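Local coordinates for protein agmatinase (Burkholderia thailandensis, PDB 4DZ4) that probably hydrolyses agmatine to putrescine and urea at a two-manganese centre, at residues 54-59 / 139-144; 102-107 / 116-121. All coordinates share one frame; numbering follows the deposited sequence.

Contact 1 of 2, residues 54-59 / 139-144; sequences VPLDLA and HYITYP. With MN (manganese (II) ion), chain P.
Val54 and Ile141 meet tip to tip: CG1 of Val54 presses on CG2 of Ile141 at 3.4 Å, tighter than an ordinary methyl contact. With CG1 anti to the backbone N (chi1 -178°), the Val54 side chain is rotated so that this methyl is directed at Ile141 CG2; the other branch of Ile141 brings CD1 beside the pair, 3.9 Å from Val54 CB. Leu56 and Ile141 pass each other in opposite directions, and the CD2 methyl of Leu56 does double duty, resting 3.8 Å from Ile141 CG2 and equally close to CD2 of Tyr140, whose ring it approaches at a slant. Farther along, the Ala59 methyl lies 3.5 Å from Tyr140 CB, at the root of that side chain. The contact between the segments is thus wholly apolar and buried.

On the far side of the 3-10 turn, His139 points away from 54-59 and binds a manganese ion through ND1 at 2.2 Å; Asp163, Asp167, Asp246 and a water are also ligands of this metal. NE2 of His139 is hydrogen-bonded to Thr244, which should help fix the rotation of the imidazole. In the fold, 54-59 follows strand 49-54, and the turn at 139-141 leads into helix 142-153; helix 114-126 touches Val54 and Tyr140, while strand 282-289 packs on Ile141 and His139.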
ATOM      1  N   VAL B  54      15.045   8.917  19.331  1.00  9.13           N
ATOM      2  CA  VAL B  54      15.316  10.312  18.942  1.00  9.24           C
ATOM      3  C   VAL B  54      14.624  10.507  17.596  1.00  9.25           C
ATOM      4  O   VAL B  54      15.133  10.049  16.577  1.00  8.97           O
ATOM      5  CB  VAL B  54      16.839  10.651  18.820  1.00  9.43           C
ATOM      6  CG1 VAL B  54      16.998  12.124  18.476  1.00  9.48           C
ATOM      7  CG2 VAL B  54      17.577  10.377  20.136  1.00  9.73           C
ATOM      8  N   PRO B  55      13.439  11.142  17.592  1.00  9.15           N
ATOM      9  CA  PRO B  55      12.555  11.101  16.400  1.00  8.84           C
ATOM     10  C   PRO B  55      12.847  12.254  15.436  1.00  9.03           C
ATOM     11  O   PRO B  55      11.998  13.120  15.190  1.00  9.39           O
ATOM     12  CB  PRO B  55      11.160  11.256  17.011  1.00  8.94           C
ATOM     13  CG  PRO B  55      11.401  12.128  18.213  1.00  9.40           C
ATOM     14  CD  PRO B  55      12.705  11.598  18.797  1.00  9.67           C
ATOM     15  N   LEU B  56      14.048  12.237  14.882  1.00  8.89           N
ATOM     16  CA  LEU B  56      14.525  13.328  14.014  1.00  8.91           C
ATOM     17  C   LEU B  56      14.508  12.916  12.552  1.00  8.74           C
ATOM     18  O   LEU B  56      14.988  11.823  12.210  1.00  8.85           O
ATOM     19  CB  LEU B  56      15.963  13.648  14.391  1.00  9.31           C
ATOM     20  CG  LEU B  56      16.667  14.754  13.603  1.00  9.51           C
ATOM     21  CD1 LEU B  56      16.026  16.136  13.855  1.00 10.13           C
ATOM     22  CD2 LEU B  56      18.167  14.810  13.927  1.00 10.17           C
ATOM     23  N   ASP B  57      14.017  13.770  11.658  1.00  8.71           N
ATOM     24  CA  ASP B  57      14.323  13.549  10.229  1.00  8.87           C
ATOM     25  C   ASP B  57      14.634  14.853   9.492  1.00  9.14           C
ATOM     26  O   ASP B  57      14.662  14.903   8.262  1.00  9.35           O
ATOM     27  CB  ASP B  57      13.263  12.697   9.478  1.00  9.06           C
ATOM     28  CG  ASP B  57      11.885  13.341   9.457  1.00  9.16           C
ATOM     29  OD1 ASP B  57      11.773  14.513   9.812  1.00 10.32           O
ATOM     30  OD2 ASP B  57      10.927  12.625   9.095  1.00  9.22           O
ATOM     31  N   LEU B  58      14.930  15.895  10.258  1.00  9.55           N
ATOM     32  CA  LEU B  58      15.260  17.204   9.662  1.00 10.12           C
ATOM     33  C   LEU B  58      16.594  17.225   8.923  1.00 10.07           C
ATOM     34  O   LEU B  58      16.852  18.114   8.119  1.00 10.79           O
ATOM     35  CB  LEU B  58      15.234  18.317  10.741  1.00 10.88           C
ATOM     36  CG  LEU B  58      13.921  18.408  11.521  1.00 11.43           C
ATOM     37  CD1 LEU B  58      14.015  19.465  12.615  1.00 12.50           C
ATOM     38  CD2 LEU B  58      12.748  18.731  10.585  1.00 11.74           C
ATOM     39  N   ALA B  59      17.457  16.246   9.191  1.00  9.69           N
ATOM     40  CA  ALA B  59      18.809  16.247   8.602  1.00  9.74           C
ATOM     41  C   ALA B  59      18.865  15.384   7.331  1.00  9.56           C
ATOM     42  O   ALA B  59      19.915  15.265   6.695  1.00  9.87           O
ATOM     43  CB  ALA B  59      19.835  15.748   9.617  1.00  9.99           C
ATOM     44  N   HIS B 139      20.338   9.551  10.651  1.00  9.46           N
ATOM     45  CA  HIS B 139      21.692   9.250  11.146  1.00  9.65           C
ATOM     46  C   HIS B 139      22.395  10.397  11.831  1.00  9.65           C
ATOM     47  O   HIS B 139      23.374  10.184  12.564  1.00  9.34           O
ATOM     48  CB  HIS B 139      22.562   8.687  10.017  1.00 10.50           C
ATOM     49  CG  HIS B 139      23.464   7.547  10.469  1.00 10.89           C
ATOM     50  ND1 HIS B 139      23.943   6.619   9.614  1.00 11.05           N
ATOM     51  CD2 HIS B 139      23.950   7.213  11.729  1.00 10.66           C
ATOM     52  CE1 HIS B 139      24.683   5.731  10.290  1.00 10.94           C
ATOM     53  NE2 HIS B 139      24.692   6.089  11.593  1.00 11.07           N
ATOM     54  N   TYR B 140      21.930  11.629  11.601  1.00  9.45           N
ATOM     55  CA  TYR B 140      22.567  12.774  12.254  1.00  9.46           C
ATOM     56  C   TYR B 140      22.631  12.563  13.773  1.00  9.75           C
ATOM     57  O   TYR B 140      23.587  13.017  14.429  1.00  9.70           O
ATOM     58  CB  TYR B 140      21.828  14.080  11.947  1.00 10.12           C
ATOM     59  CG  TYR B 140      22.441  15.235  12.711  1.00 10.56           C
ATOM     60  CD1 TYR B 140      23.550  15.903  12.212  1.00 11.27           C
ATOM     61  CD2 TYR B 140      21.928  15.617  13.963  1.00 11.05           C
ATOM     62  CE1 TYR B 140      24.138  16.943  12.929  1.00 11.65           C
ATOM     63  CE2 TYR B 140      22.510  16.645  14.693  1.00 11.77           C
ATOM     64  CZ  TYR B 140      23.607  17.312  14.154  1.00 12.36           C
ATOM     65  OH  TYR B 140      24.202  18.345  14.861  1.00 13.86           O
ATOM     66  N   ILE B 141      21.627  11.881  14.335  1.00  9.17           N
ATOM     67  CA  ILE B 141      21.578  11.747  15.816  1.00  9.88           C
ATOM     68  C   ILE B 141      22.855  11.145  16.403  1.00 10.07           C
ATOM     69  O   ILE B 141      23.213  11.422  17.562  1.00 10.14           O
ATOM     70  CB  ILE B 141      20.329  10.965  16.313  1.00  9.62           C
ATOM     71  CG1 ILE B 141      20.443   9.449  16.013  1.00  9.48           C
ATOM     72  CG2 ILE B 141      19.039  11.608  15.745  1.00  9.90           C
ATOM     73  CD1 ILE B 141      19.336   8.591  16.637  1.00  9.53           C
ATOM     74  N   THR B 142      23.550  10.322  15.620  1.00  9.89           N
ATOM     75  CA  THR B 142      24.732   9.641  16.135  1.00 10.21           C
ATOM     76  C   THR B 142      25.891  10.597  16.495  1.00 10.56           C
ATOM     77  O   THR B 142      26.693  10.308  17.404  1.00 10.95           O
ATOM     78  CB  THR B 142      25.187   8.561  15.161  1.00  9.97           C
ATOM     79  OG1 THR B 142      24.081   7.684  14.899  1.00  9.61           O
ATOM     80  CG2 THR B 142      26.362   7.738  15.764  1.00 10.57           C
ATOM     81  N   TYR B 143      25.943  11.740  15.820  1.00 10.69           N
ATOM     82  CA  TYR B 143      26.973  12.726  16.122  1.00 11.04           C
ATOM     83  C   TYR B 143      26.824  13.285  17.553  1.00 11.12           C
ATOM     84  O   TYR B 143      27.740  13.148  18.356  1.00 11.65           O
ATOM     85  CB  TYR B 143      26.988  13.814  15.025  1.00 11.66           C
ATOM     86  CG  TYR B 143      27.933  14.951  15.262  1.00 12.78           C
ATOM     87  CD1 TYR B 143      29.279  14.728  15.633  1.00 13.30           C
ATOM     88  CD2 TYR B 143      27.508  16.274  15.070  1.00 13.65           C
ATOM     89  CE1 TYR B 143      30.145  15.795  15.847  1.00 14.24           C
ATOM     90  CE2 TYR B 143      28.366  17.349  15.308  1.00 14.55           C
ATOM     91  CZ  TYR B 143      29.694  17.089  15.667  1.00 15.12           C
ATOM     92  OH  TYR B 143      30.534  18.153  15.862  1.00 16.06           O
ATOM     93  N   PRO B 144      25.660  13.874  17.910  1.00 10.57           N
ATOM     94  CA  PRO B 144      25.599  14.305  19.315  1.00 11.00           C
ATOM     95  C   PRO B 144      25.665  13.149  20.320  1.00 10.98           C
ATOM     96  O   PRO B 144      26.172  13.322  21.439  1.00 11.40           O
ATOM     97  CB  PRO B 144      24.232  15.028  19.424  1.00 10.78           C
ATOM     98  CG  PRO B 144      23.503  14.696  18.132  1.00 10.28           C
ATOM     99  CD  PRO B 144      24.588  14.483  17.107  1.00 10.42           C
TER
HETATM  100 MN    MN P 401      23.947   6.867   7.440  0.78 14.69          MN
HETATM  101  O   HOH W   1      23.473   7.101   5.566  1.00 13.72           O

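Contact 2 of 2, residues 102-107 / 116-121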
ATOM      1  N   GLY B 102      11.298   6.100  26.772  1.00 11.66           N
ATOM      2  CA  GLY B 102      10.530   6.976  25.885  1.00 11.93           C
ATOM      3  C   GLY B 102      11.472   7.708  24.927  1.00 11.58           C
ATOM      4  O   GLY B 102      12.488   7.161  24.478  1.00 10.96           O
ATOM      5  N   ASP B 103      11.168   8.969  24.634  1.00 12.15           N
ATOM      6  CA  ASP B 103      11.932   9.690  23.613  1.00 11.47           C
ATOM      7  C   ASP B 103      12.612  10.969  24.087  1.00 11.55           C
ATOM      8  O   ASP B 103      12.213  11.585  25.085  1.00 11.98           O
ATOM      9  CB  ASP B 103      11.002  10.053  22.437  1.00 11.14           C
ATOM     10  CG  ASP B 103      10.426   8.832  21.742  1.00 11.60           C
ATOM     11  OD1 ASP B 103      11.143   7.808  21.587  1.00 10.92           O
ATOM     12  OD2 ASP B 103       9.237   8.870  21.353  1.00 12.25           O
ATOM     13  N   CYS B 104      13.646  11.355  23.342  1.00 11.25           N
ATOM     14  CA  CYS B 104      14.280  12.660  23.506  1.00 11.68           C
ATOM     15  C   CYS B 104      13.346  13.698  22.912  1.00 11.59           C
ATOM     16  O   CYS B 104      13.149  13.715  21.709  1.00 11.65           O
ATOM     17  CB  CYS B 104      15.630  12.692  22.791  1.00 11.20           C
ATOM     18  SG  CYS B 104      16.490  14.287  22.968  1.00 12.21           S
ATOM     19  N   TRP B 105      12.769  14.555  23.755  1.00 12.07           N
ATOM     20  CA  TRP B 105      12.015  15.704  23.273  1.00 12.66           C
ATOM     21  C   TRP B 105      12.929  16.764  22.707  1.00 12.65           C
ATOM     22  O   TRP B 105      14.044  17.002  23.204  1.00 13.20           O
ATOM     23  CB  TRP B 105      11.130  16.287  24.389  1.00 13.15           C
ATOM     24  CG  TRP B 105      10.255  17.395  23.856  1.00 13.63           C
ATOM     25  CD1 TRP B 105       9.009  17.268  23.218  1.00 13.72           C
ATOM     26  CD2 TRP B 105      10.577  18.816  23.806  1.00 13.95           C
ATOM     27  NE1 TRP B 105       8.537  18.503  22.830  1.00 14.26           N
ATOM     28  CE2 TRP B 105       9.446  19.477  23.132  1.00 14.49           C
ATOM     29  CE3 TRP B 105      11.659  19.586  24.234  1.00 14.50           C
ATOM     30  CZ2 TRP B 105       9.413  20.861  22.932  1.00 15.04           C
ATOM     31  CZ3 TRP B 105      11.620  20.971  24.014  1.00 15.46           C
ATOM     32  CH2 TRP B 105      10.519  21.591  23.381  1.00 15.58           C
ATOM     33  N   PHE B 106      12.493  17.406  21.627  1.00 12.72           N
ATOM     34  CA  PHE B 106      13.204  18.586  21.131  1.00 13.38           C
ATOM     35  C   PHE B 106      12.216  19.496  20.418  1.00 13.99           C
ATOM     36  O   PHE B 106      11.138  19.058  20.010  1.00 12.88           O
ATOM     37  CB  PHE B 106      14.387  18.231  20.221  1.00 13.08           C
ATOM     38  CG  PHE B 106      14.001  17.403  19.022  1.00 13.01           C
ATOM     39  CD1 PHE B 106      13.481  18.021  17.892  1.00 13.06           C
ATOM     40  CD2 PHE B 106      14.166  16.025  19.026  1.00 13.08           C
ATOM     41  CE1 PHE B 106      13.107  17.260  16.781  1.00 13.39           C
ATOM     42  CE2 PHE B 106      13.809  15.264  17.934  1.00 13.26           C
ATOM     43  CZ  PHE B 106      13.255  15.875  16.814  1.00 13.12           C
ATOM     44  N   ASP B 107      12.605  20.757  20.287  1.00 14.99           N
ATOM     45  CA  ASP B 107      11.791  21.766  19.635  1.00 16.49           C
ATOM     46  C   ASP B 107      12.259  21.877  18.182  1.00 16.50           C
ATOM     47  O   ASP B 107      13.243  22.569  17.885  1.00 15.93           O
ATOM     48  CB  ASP B 107      11.994  23.081  20.378  1.00 17.97           C
ATOM     49  CG  ASP B 107      11.190  24.215  19.791  1.00 19.78           C
ATOM     50  OD1 ASP B 107      10.429  23.988  18.826  1.00 19.25           O
ATOM     51  OD2 ASP B 107      11.348  25.341  20.323  1.00 22.33           O
ATOM     52  N   PRO B 116      22.196  20.220  20.894  1.00 12.19           N
ATOM     53  CA  PRO B 116      22.378  20.220  22.368  1.00 12.28           C
ATOM     54  C   PRO B 116      21.314  19.405  23.127  1.00 11.89           C
ATOM     55  O   PRO B 116      21.639  18.839  24.177  1.00 11.71           O
ATOM     56  CB  PRO B 116      22.328  21.724  22.744  1.00 13.07           C
ATOM     57  CG  PRO B 116      21.714  22.409  21.560  1.00 13.18           C
ATOM     58  CD  PRO B 116      22.125  21.587  20.353  1.00 12.52           C
ATOM     59  N   ALA B 117      20.065  19.351  22.612  1.00 11.43           N
ATOM     60  CA  ALA B 117      19.006  18.541  23.247  1.00 11.37           C
ATOM     61  C   ALA B 117      19.432  17.066  23.280  1.00 10.97           C
ATOM     62  O   ALA B 117      19.290  16.413  24.312  1.00 11.64           O
ATOM     63  CB  ALA B 117      17.642  18.696  22.531  1.00 11.04           C
ATOM     64  N   ILE B 118      19.972  16.576  22.173  1.00 10.50           N
ATOM     65  CA  ILE B 118      20.408  15.196  22.078  1.00 10.57           C
ATOM     66  C   ILE B 118      21.643  14.932  22.981  1.00 10.94           C
ATOM     67  O   ILE B 118      21.678  13.917  23.713  1.00 11.23           O
ATOM     68  CB  ILE B 118      20.660  14.746  20.628  1.00 10.26           C
ATOM     69  CG1 ILE B 118      19.375  14.907  19.792  1.00 10.04           C
ATOM     70  CG2 ILE B 118      21.198  13.293  20.605  1.00 10.01           C
ATOM     71  CD1 ILE B 118      19.606  14.792  18.294  1.00  9.95           C
ATOM     72  N   VAL B 119      22.612  15.841  22.967  1.00 11.49           N
ATOM     73  CA  VAL B 119      23.776  15.716  23.895  1.00 12.17           C
ATOM     74  C   VAL B 119      23.271  15.618  25.338  1.00 12.95           C
ATOM     75  O   VAL B 119      23.733  14.757  26.100  1.00 13.19           O
ATOM     76  CB  VAL B 119      24.793  16.869  23.727  1.00 12.42           C
ATOM     77  CG1 VAL B 119      25.948  16.750  24.740  1.00 13.18           C
ATOM     78  CG2 VAL B 119      25.336  16.891  22.303  1.00 11.99           C
ATOM     79  N   GLU B 120      22.316  16.462  25.728  1.00 13.14           N
ATOM     80  CA  GLU B 120      21.878  16.492  27.132  1.00 14.23           C
ATOM     81  C   GLU B 120      21.062  15.243  27.513  1.00 13.61           C
ATOM     82  O   GLU B 120      21.136  14.751  28.626  1.00 13.88           O
ATOM     83  CB  GLU B 120      21.063  17.761  27.386  1.00 15.24           C
ATOM     84  CG  GLU B 120      20.422  17.854  28.756  1.00 16.93           C
ATOM     85  CD  GLU B 120      21.423  17.896  29.912  1.00 19.27           C
ATOM     86  OE1 GLU B 120      22.645  18.129  29.732  1.00 20.00           O
ATOM     87  OE2 GLU B 120      20.965  17.673  31.048  1.00 21.82           O
ATOM     88  N   HIS B 121      20.281  14.735  26.561  1.00 12.89           N
ATOM     89  CA  HIS B 121      19.555  13.485  26.742  1.00 12.67           C
ATOM     90  C   HIS B 121      20.543  12.379  27.050  1.00 12.63           C
ATOM     91  O   HIS B 121      20.377  11.630  28.025  1.00 13.02           O
ATOM     92  CB  HIS B 121      18.751  13.232  25.446  1.00 11.70           C
ATOM     93  CG  HIS B 121      18.083  11.878  25.361  1.00 11.74           C
ATOM     94  ND1 HIS B 121      16.931  11.588  26.008  1.00 11.87           N
ATOM     95  CD2 HIS B 121      18.410  10.743  24.595  1.00 11.09           C
ATOM     96  CE1 HIS B 121      16.570  10.317  25.707  1.00 11.79           C
ATOM     97  NE2 HIS B 121      17.479   9.807  24.850  1.00 11.34           N
TER
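Ala117 opens the contact from the helix side, its methyl lying 4.0 Å from CB of Phe106 and equally far from the carbonyl O of Trp105. The small side chain is consistent with the close approach of the loop after strand 98-103 to the helix. Phe106 meets it through CB alone: CG sits between its backbone N and carbonyl carbon (chi1 57°), and the ring is directed to Pro55 and Leu56 instead. The backbone O of Ala117 lies 3.8 Å from Cys104 SG, a loose contact; that oxygen already accepts the helical bond from the N of His121.

Ile118, next along, flanks the sulfur, with CG1 of Ile118 4.3 Å from Cys104 SG. Its side chain continues into the interior, where it touches Val54, Ile141 and the start of helix 142-153.

One turn after Ala117, His121 supplies the largest helix-side share of the contact. Its imidazole lies flat beneath Cys104, so that CB of Cys104 stands over the ring centre, 3.6 Å from the centroid and only 10° off the normal, a CH-pi contact. The sulfur is displaced from that centre: SG, anti to the Cys104 backbone N (chi1 -179°), leans over the root of the side chain and comes 3.5 Å from His121 CB, making an oblique sulfur-aromatic approach. NE2 of His121 is hydrogen-bonded to Ser52 on the adjacent strand, and Tyr101 meets the imidazole edge-to-face.

The histidine is thus used as a flat packing surface whose NE2 is tied to Ser52 on strand 49-54. Between the segments the cohesion is mainly dispersive, with Cys104 packed against methylene and ring carbons and the Ala117 carbonyl beside the sulfur, and the ring's rotation is probably fixed by Ser52.

The centres of the two contacts lie about 10 Å apart on the same side of the chain's centre, and contact 2 is nested within the loop that contact 1 closes. Both border the parallel sheet of the arginase fold: strands 98-103 and 49-54 are neighbours, and helices 114-126 and 142-153 pack together. The contacts touch directly, with CZ of Phe106 3.4 Å from the O of Pro55, and CB of Pro144 3.6 Å from CG2 of Val119. Packing is therefore continuous from the loop after strand 98-103, which also meets another subunit, to the turn that carries the manganese ligand His139.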